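Local coordinates for NDP-rhamnosyltransferase (Saccharopolyspora spinosa, PDB 3TSA), which is a glycosyltransferase of the GT-B fold, built from two Rossmann-like domains that face each other, at residues V19-W23 against G46-T50; Q198-N203 against F300-R304. All blocks are in the same frame, centred on the assembly; numbering follows the deposited sequence.

Interaction 1: V19-W23 against G46-T50; sequences VPLCW and GAGLT
W23 reaches from helix 19-27 to the turn after helix 38-46 and donates its indole N-H to the carbonyl of A47. From CB, with CG anti to the carbonyl carbon (chi1 -81°), the indole lies back against the first turn of its own helix. CD1 comes to 4.3 Å from L49 CD2. One atom further, NE1 meets A47 O at 2.9 Å; the bond is nearly straight (170°) and lies in both the ring plane and the carbonyl plane, which should fix the ring's rotation. V19 CG1 covers one ring face toward the rim. At the tip, CH2 of the six-membered ring packs on Y202, which makes an edge-to-face pair with the indole, and the ring also stacks on W23 of the second subunit.

Beside this bond the contact is apolar. A47 CB faces both methyls of V19, 3.8 Å from V19 CG2, and L49 CD1 lies 4.0 Å from C22 CB. G48, with positive phi, closes helix 38-46 in a Schellman motif, turning the chain toward strand 50-53. Helix 19-27 and this turn thus meet over strand 31-36, with C22 and L49 both resting on I34.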
ATOM      1  N   VAL A  19       0.690   7.453   4.971  1.00 13.84           N
ATOM      2  CA  VAL A  19       0.512   6.348   3.974  1.00 13.42           C
ATOM      3  C   VAL A  19      -0.865   6.364   3.250  1.00 13.00           C
ATOM      4  O   VAL A  19      -0.894   6.289   1.993  1.00 10.87           O
ATOM      5  CB  VAL A  19       0.842   4.986   4.603  1.00 12.81           C
ATOM      6  CG1 VAL A  19       0.119   3.853   3.881  1.00 13.12           C
ATOM      7  CG2 VAL A  19       2.338   4.693   4.705  1.00 12.71           C
ATOM      8  N   PRO A  20      -1.974   6.553   3.983  1.00 13.76           N
ATOM      9  CA  PRO A  20      -3.278   6.593   3.350  1.00 14.13           C
ATOM     10  C   PRO A  20      -3.350   7.737   2.300  1.00 13.50           C
ATOM     11  O   PRO A  20      -4.008   7.565   1.209  1.00 14.37           O
ATOM     12  CB  PRO A  20      -4.198   6.871   4.552  1.00 13.92           C
ATOM     13  CG  PRO A  20      -3.523   6.024   5.627  1.00 15.96           C
ATOM     14  CD  PRO A  20      -2.095   6.335   5.444  1.00 15.92           C
ATOM     15  N   LEU A  21      -2.746   8.901   2.622  1.00 13.27           N
ATOM     16  CA  LEU A  21      -2.720   9.996   1.644  1.00 13.22           C
ATOM     17  C   LEU A  21      -1.895   9.597   0.389  1.00 15.21           C
ATOM     18  O   LEU A  21      -2.265   9.932  -0.756  1.00 13.06           O
ATOM     19  CB  LEU A  21      -2.140  11.286   2.276  1.00 14.58           C
ATOM     20  CG  LEU A  21      -2.182  12.527   1.390  1.00 17.66           C
ATOM     21  CD1 LEU A  21      -3.591  12.893   0.832  1.00 20.96           C
ATOM     22  CD2 LEU A  21      -1.665  13.726   2.202  1.00 18.36           C
ATOM     23  N   CYS A  22      -0.771   8.922   0.605  1.00 15.60           N
ATOM     24  CA  CYS A  22       0.069   8.463  -0.524  1.00 15.04           C
ATOM     25  C   CYS A  22      -0.785   7.532  -1.407  1.00 15.72           C
ATOM     26  O   CYS A  22      -0.689   7.624  -2.667  1.00 14.50           O
ATOM     27  CB  CYS A  22       1.303   7.715  -0.019  1.00 12.56           C
ATOM     28  SG  CYS A  22       2.514   8.864   0.661  1.00 15.88           S
ATOM     29  N   TRP A  23      -1.585   6.665  -0.770  1.00 16.65           N
ATOM     30  CA  TRP A  23      -2.375   5.668  -1.492  1.00 17.02           C
ATOM     31  C   TRP A  23      -3.502   6.415  -2.183  1.00 15.19           C
ATOM     32  O   TRP A  23      -3.818   6.060  -3.293  1.00 14.63           O
ATOM     33  CB  TRP A  23      -3.100   4.783  -0.556  1.00 20.30           C
ATOM     34  CG  TRP A  23      -2.346   3.707   0.018  1.00 22.02           C
ATOM     35  CD1 TRP A  23      -1.148   3.139  -0.467  1.00 20.43           C
ATOM     36  CD2 TRP A  23      -2.734   2.974   1.184  1.00 29.27           C
ATOM     37  NE1 TRP A  23      -0.796   2.119   0.399  1.00 26.18           N
ATOM     38  CE2 TRP A  23      -1.757   1.981   1.394  1.00 27.24           C
ATOM     39  CE3 TRP A  23      -3.857   3.046   2.081  1.00 24.71           C
ATOM     40  CZ2 TRP A  23      -1.870   1.048   2.489  1.00 24.80           C
ATOM     41  CZ3 TRP A  23      -3.890   2.227   3.173  1.00 24.67           C
ATOM     42  CH2 TRP A  23      -2.896   1.236   3.377  1.00 22.48           C
ATOM     43  N   GLY A  46       6.871  -1.647   2.900  1.00 16.21           N
ATOM     44  CA  GLY A  46       5.848  -2.490   3.523  1.00 18.40           C
ATOM     45  C   GLY A  46       4.431  -1.998   3.279  1.00 17.28           C
ATOM     46  O   GLY A  46       3.492  -2.741   3.460  1.00 18.61           O
ATOM     47  N   ALA A  47       4.320  -0.737   2.822  1.00 15.45           N
ATOM     48  CA  ALA A  47       3.039  -0.028   2.446  1.00 14.08           C
ATOM     49  C   ALA A  47       2.666   0.001   0.931  1.00 13.27           C
ATOM     50  O   ALA A  47       1.708   0.614   0.454  1.00 13.04           O
ATOM     51  CB  ALA A  47       3.051   1.405   2.975  1.00 13.60           C
ATOM     52  N   GLY A  48       3.562  -0.733   0.254  1.00 13.23           N
ATOM     53  CA  GLY A  48       3.450  -0.926  -1.184  1.00 14.42           C
ATOM     54  C   GLY A  48       4.016   0.265  -1.958  1.00 14.43           C
ATOM     55  O   GLY A  48       3.716   0.490  -3.128  1.00 16.87           O
ATOM     56  N   LEU A  49       4.769   1.102  -1.263  1.00 13.24           N
ATOM     57  CA  LEU A  49       5.261   2.323  -1.863  1.00 14.16           C
ATOM     58  C   LEU A  49       6.625   2.195  -2.453  1.00 13.96           C
ATOM     59  O   LEU A  49       7.382   1.245  -2.143  1.00 18.08           O
ATOM     60  CB  LEU A  49       5.233   3.504  -0.873  1.00 13.20           C
ATOM     61  CG  LEU A  49       3.791   3.736  -0.417  1.00 15.77           C
ATOM     62  CD1 LEU A  49       3.762   4.685   0.776  1.00 16.28           C
ATOM     63  CD2 LEU A  49       2.857   4.243  -1.526  1.00 16.53           C
ATOM     64  N   THR A  50       6.961   3.153  -3.326  1.00 12.67           N
ATOM     65  CA  THR A  50       8.326   3.161  -3.874  1.00 12.80           C
ATOM     66  C   THR A  50       9.187   4.285  -3.264  1.00 13.17           C
ATOM     67  O   THR A  50       8.663   5.348  -2.904  1.00 15.62           O
ATOM     68  CB  THR A  50       8.331   3.259  -5.432  1.00 13.68           C
ATOM     69  OG1 THR A  50       7.668   4.431  -5.812  1.00 18.86           O
ATOM     70  CG2 THR A  50       7.618   2.031  -6.012  1.00 13.38           C
TER

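Interaction 2: Q198-N203 against F300-R304; sequences QYVPYN and FTATR
The Y199 ring has F300 over one face: F300 CB sits above its centre, 3.6 Å from Y199 CD2, in a CH-pi contact almost along the ring normal. The F300 ring turns its edge to the Y199 ring, an edge-to-face pair with planes at 81° and centroids 5.7 Å apart. At the rim of Y199, near its plane, lie T301 OG1 and R304 CB. The other flat group, the R304 guanidinium, takes a water at its edge; that water accepts from R304 NE at 3.1 Å and donates to Y199 O at 2.6 Å. The R304 chain bends at its second torsion (chi2 60°), and this brings NE round to the water.

In GT-B terms, 198-203 follows strand 195-196, the edge strand of the N-terminal sheet, and crosses toward the second domain; helix 296-304 joins strands 289-292 and 309-311 of the C-terminal sheet. The contact therefore clips the crossing loop to the C-terminal domain.

Further along the loop, P201 packs its ring against the same helix, with CB 3.5 Å from T301 OG1 and CG 4.2 Å from R304 CG. N203 comes to T301 from the opposite direction: ND2 donates to T301 OG1 at 3.0 Å, at 169° and within the plane of its amide. T301 OG1 is also bonded to G297 O, one turn back in its own helix, so the hydroxyl ties loop and helix backbone together. The other polar atom of the N203 amide, OD1, accepts from the backbone N of N281.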
ATOM      1  N   GLN A 198      -8.867  13.561   7.463  1.00 11.57           N
ATOM      2  CA  GLN A 198      -9.329  12.494   8.375  1.00 12.27           C
ATOM      3  C   GLN A 198      -8.248  11.392   8.553  1.00 12.92           C
ATOM      4  O   GLN A 198      -7.687  10.846   7.568  1.00 13.16           O
ATOM      5  CB  GLN A 198     -10.624  11.830   7.797  1.00 13.93           C
ATOM      6  CG  GLN A 198     -11.246  10.948   8.790  1.00 15.30           C
ATOM      7  CD  GLN A 198     -12.575  10.421   8.389  1.00 20.31           C
ATOM      8  OE1 GLN A 198     -13.417  11.118   7.761  1.00 22.62           O
ATOM      9  NE2 GLN A 198     -12.838   9.231   8.831  1.00 20.51           N
ATOM     10  N   TYR A 199      -7.978  11.063   9.824  1.00 12.24           N
ATOM     11  CA  TYR A 199      -7.030   9.975  10.162  1.00 12.04           C
ATOM     12  C   TYR A 199      -7.664   8.673   9.655  1.00 13.29           C
ATOM     13  O   TYR A 199      -8.813   8.382  10.016  1.00 15.48           O
ATOM     14  CB  TYR A 199      -6.810   9.944  11.708  1.00 13.31           C
ATOM     15  CG  TYR A 199      -5.871   8.795  12.033  1.00 12.31           C
ATOM     16  CD1 TYR A 199      -4.495   8.863  11.664  1.00 15.82           C
ATOM     17  CD2 TYR A 199      -6.363   7.639  12.566  1.00 12.56           C
ATOM     18  CE1 TYR A 199      -3.644   7.773  11.849  1.00 13.17           C
ATOM     19  CE2 TYR A 199      -5.502   6.558  12.820  1.00 14.76           C
ATOM     20  CZ  TYR A 199      -4.171   6.621  12.438  1.00 14.16           C
ATOM     21  OH  TYR A 199      -3.374   5.467  12.654  1.00 18.70           O
ATOM     22  N   VAL A 200      -6.880   7.876   8.905  1.00 13.05           N
ATOM     23  CA  VAL A 200      -7.316   6.532   8.499  1.00 13.78           C
ATOM     24  C   VAL A 200      -6.339   5.616   9.183  1.00 15.83           C
ATOM     25  O   VAL A 200      -5.146   5.736   8.983  1.00 15.90           O
ATOM     26  CB  VAL A 200      -7.161   6.361   6.995  1.00 14.72           C
ATOM     27  CG1 VAL A 200      -7.436   4.885   6.618  1.00 18.75           C
ATOM     28  CG2 VAL A 200      -8.193   7.231   6.326  1.00 17.17           C
ATOM     29  N   PRO A 201      -6.850   4.681   9.978  1.00 17.32           N
ATOM     30  CA  PRO A 201      -5.879   3.859  10.680  1.00 19.25           C
ATOM     31  C   PRO A 201      -5.048   3.080   9.669  1.00 21.40           C
ATOM     32  O   PRO A 201      -5.576   2.461   8.723  1.00 24.59           O
ATOM     33  CB  PRO A 201      -6.753   2.953  11.580  1.00 19.25           C
ATOM     34  CG  PRO A 201      -7.943   3.814  11.871  1.00 21.54           C
ATOM     35  CD  PRO A 201      -8.219   4.507  10.500  1.00 20.48           C
ATOM     36  N   TYR A 202      -3.752   3.221   9.771  1.00 20.64           N
ATOM     37  CA  TYR A 202      -2.833   2.366   9.062  1.00 20.19           C
ATOM     38  C   TYR A 202      -1.821   2.023  10.058  1.00 20.82           C
ATOM     39  O   TYR A 202      -1.065   2.883  10.513  1.00 21.87           O
ATOM     40  CB  TYR A 202      -2.122   3.075   7.890  1.00 17.96           C
ATOM     41  CG  TYR A 202      -1.087   2.176   7.271  1.00 17.85           C
ATOM     42  CD1 TYR A 202      -1.473   0.972   6.636  1.00 18.45           C
ATOM     43  CD2 TYR A 202       0.280   2.471   7.390  1.00 16.48           C
ATOM     44  CE1 TYR A 202      -0.476   0.116   6.104  1.00 16.60           C
ATOM     45  CE2 TYR A 202       1.327   1.610   6.865  1.00 16.48           C
ATOM     46  CZ  TYR A 202       0.872   0.422   6.179  1.00 14.68           C
ATOM     47  OH  TYR A 202       1.826  -0.485   5.693  1.00 17.98           O
ATOM     48  N   ASN A 203      -1.796   0.727  10.384  1.00 20.79           N
ATOM     49  CA  ASN A 203      -0.855   0.215  11.357  1.00 21.87           C
ATOM     50  C   ASN A 203      -0.005  -0.925  10.772  1.00 21.76           C
ATOM     51  O   ASN A 203       0.367  -1.867  11.507  1.00 22.74           O
ATOM     52  CB  ASN A 203      -1.622  -0.347  12.556  1.00 22.77           C
ATOM     53  CG  ASN A 203      -2.881   0.435  12.904  1.00 25.40           C
ATOM     54  OD1 ASN A 203      -3.993  -0.117  12.867  1.00 25.28           O
ATOM     55  ND2 ASN A 203      -2.706   1.682  13.314  1.00 20.52           N
ATOM     56  N   PHE A 300      -4.369   7.563  17.728  1.00 14.59           N
ATOM     57  CA  PHE A 300      -5.401   8.030  16.836  1.00 15.95           C
ATOM     58  C   PHE A 300      -6.259   6.849  16.359  1.00 14.23           C
ATOM     59  O   PHE A 300      -7.451   7.024  16.094  1.00 12.65           O
ATOM     60  CB  PHE A 300      -4.800   8.811  15.647  1.00 15.05           C
ATOM     61  CG  PHE A 300      -4.358  10.203  15.979  1.00 16.92           C
ATOM     62  CD1 PHE A 300      -4.276  10.702  17.295  1.00 21.38           C
ATOM     63  CD2 PHE A 300      -3.985  11.022  14.952  1.00 15.87           C
ATOM     64  CE1 PHE A 300      -3.833  12.076  17.538  1.00 17.65           C
ATOM     65  CE2 PHE A 300      -3.622  12.349  15.177  1.00 15.06           C
ATOM     66  CZ  PHE A 300      -3.500  12.852  16.484  1.00 15.71           C
ATOM     67  N   THR A 301      -5.681   5.640  16.278  1.00 14.65           N
ATOM     68  CA  THR A 301      -6.485   4.485  15.887  1.00 13.81           C
ATOM     69  C   THR A 301      -7.473   4.217  17.012  1.00 13.98           C
ATOM     70  O   THR A 301      -8.658   3.993  16.754  1.00 15.30           O
ATOM     71  CB  THR A 301      -5.622   3.253  15.621  1.00 14.50           C
ATOM     72  OG1 THR A 301      -4.837   3.482  14.453  1.00 15.51           O
ATOM     73  CG2 THR A 301      -6.440   2.004  15.429  1.00 14.10           C
ATOM     74  N   ALA A 302      -6.974   4.208  18.277  1.00 13.62           N
ATOM     75  CA  ALA A 302      -7.852   4.038  19.408  1.00 12.96           C
ATOM     76  C   ALA A 302      -8.957   5.140  19.382  1.00 12.50           C
ATOM     77  O   ALA A 302     -10.151   4.809  19.530  1.00 13.40           O
ATOM     78  CB  ALA A 302      -7.082   4.028  20.742  1.00 13.54           C
ATOM     79  N   THR A 303      -8.554   6.393  19.184  1.00 11.65           N
ATOM     80  CA  THR A 303      -9.490   7.542  19.336  1.00 12.92           C
ATOM     81  C   THR A 303     -10.550   7.433  18.209  1.00 13.25           C
ATOM     82  O   THR A 303     -11.768   7.509  18.479  1.00 15.36           O
ATOM     83  CB  THR A 303      -8.714   8.839  19.267  1.00 11.64           C
ATOM     84  OG1 THR A 303      -7.940   8.875  20.447  1.00 14.02           O
ATOM     85  CG2 THR A 303      -9.677  10.042  19.330  1.00 14.42           C
ATOM     86  N   ARG A 304     -10.087   7.118  17.003  1.00 16.12           N
ATOM     87  CA  ARG A 304     -10.999   6.887  15.840  1.00 15.22           C
ATOM     88  C   ARG A 304     -12.102   5.858  16.129  1.00 16.87           C
ATOM     89  O   ARG A 304     -13.277   6.016  15.726  1.00 16.84           O
ATOM     90  CB  ARG A 304     -10.176   6.551  14.559  1.00 16.36           C
ATOM     91  CG  ARG A 304     -11.024   6.175  13.367  1.00 21.83           C
ATOM     92  CD  ARG A 304     -12.012   7.259  12.898  1.00 29.80           C
ATOM     93  NE  ARG A 304     -12.832   6.732  11.796  1.00 30.32           N
ATOM     94  CZ  ARG A 304     -13.966   6.053  11.951  1.00 33.56           C
ATOM     95  NH1 ARG A 304     -14.466   5.814  13.172  1.00 30.06           N
ATOM     96  NH2 ARG A 304     -14.607   5.609  10.861  1.00 30.47           N
TER
HETATM   97  O   HOH W   1     -11.063   7.206   9.333  1.00 22.38           O

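Both contacts bring a loop against a helix, but they lie in different places. Interaction 1 is buried, partly beneath the second subunit, and both its segments belong to the N-terminal domain; it is mostly aliphatic, with a single side-chain to backbone hydrogen bond. Interaction 2 is partly buried and joins the loop leaving that domain to a helix of the other; it uses an aromatic pair, an amide-hydroxyl bond and a water bridge. They share no segment, yet they touch: the Y202 side chain leaves the F300-R304 side and packs on V19 and A47, while V200 rests on P20. The second subunit reaches segments of both: T50 continues the sheet into it, and V200 and Y202 of the loop pack on it.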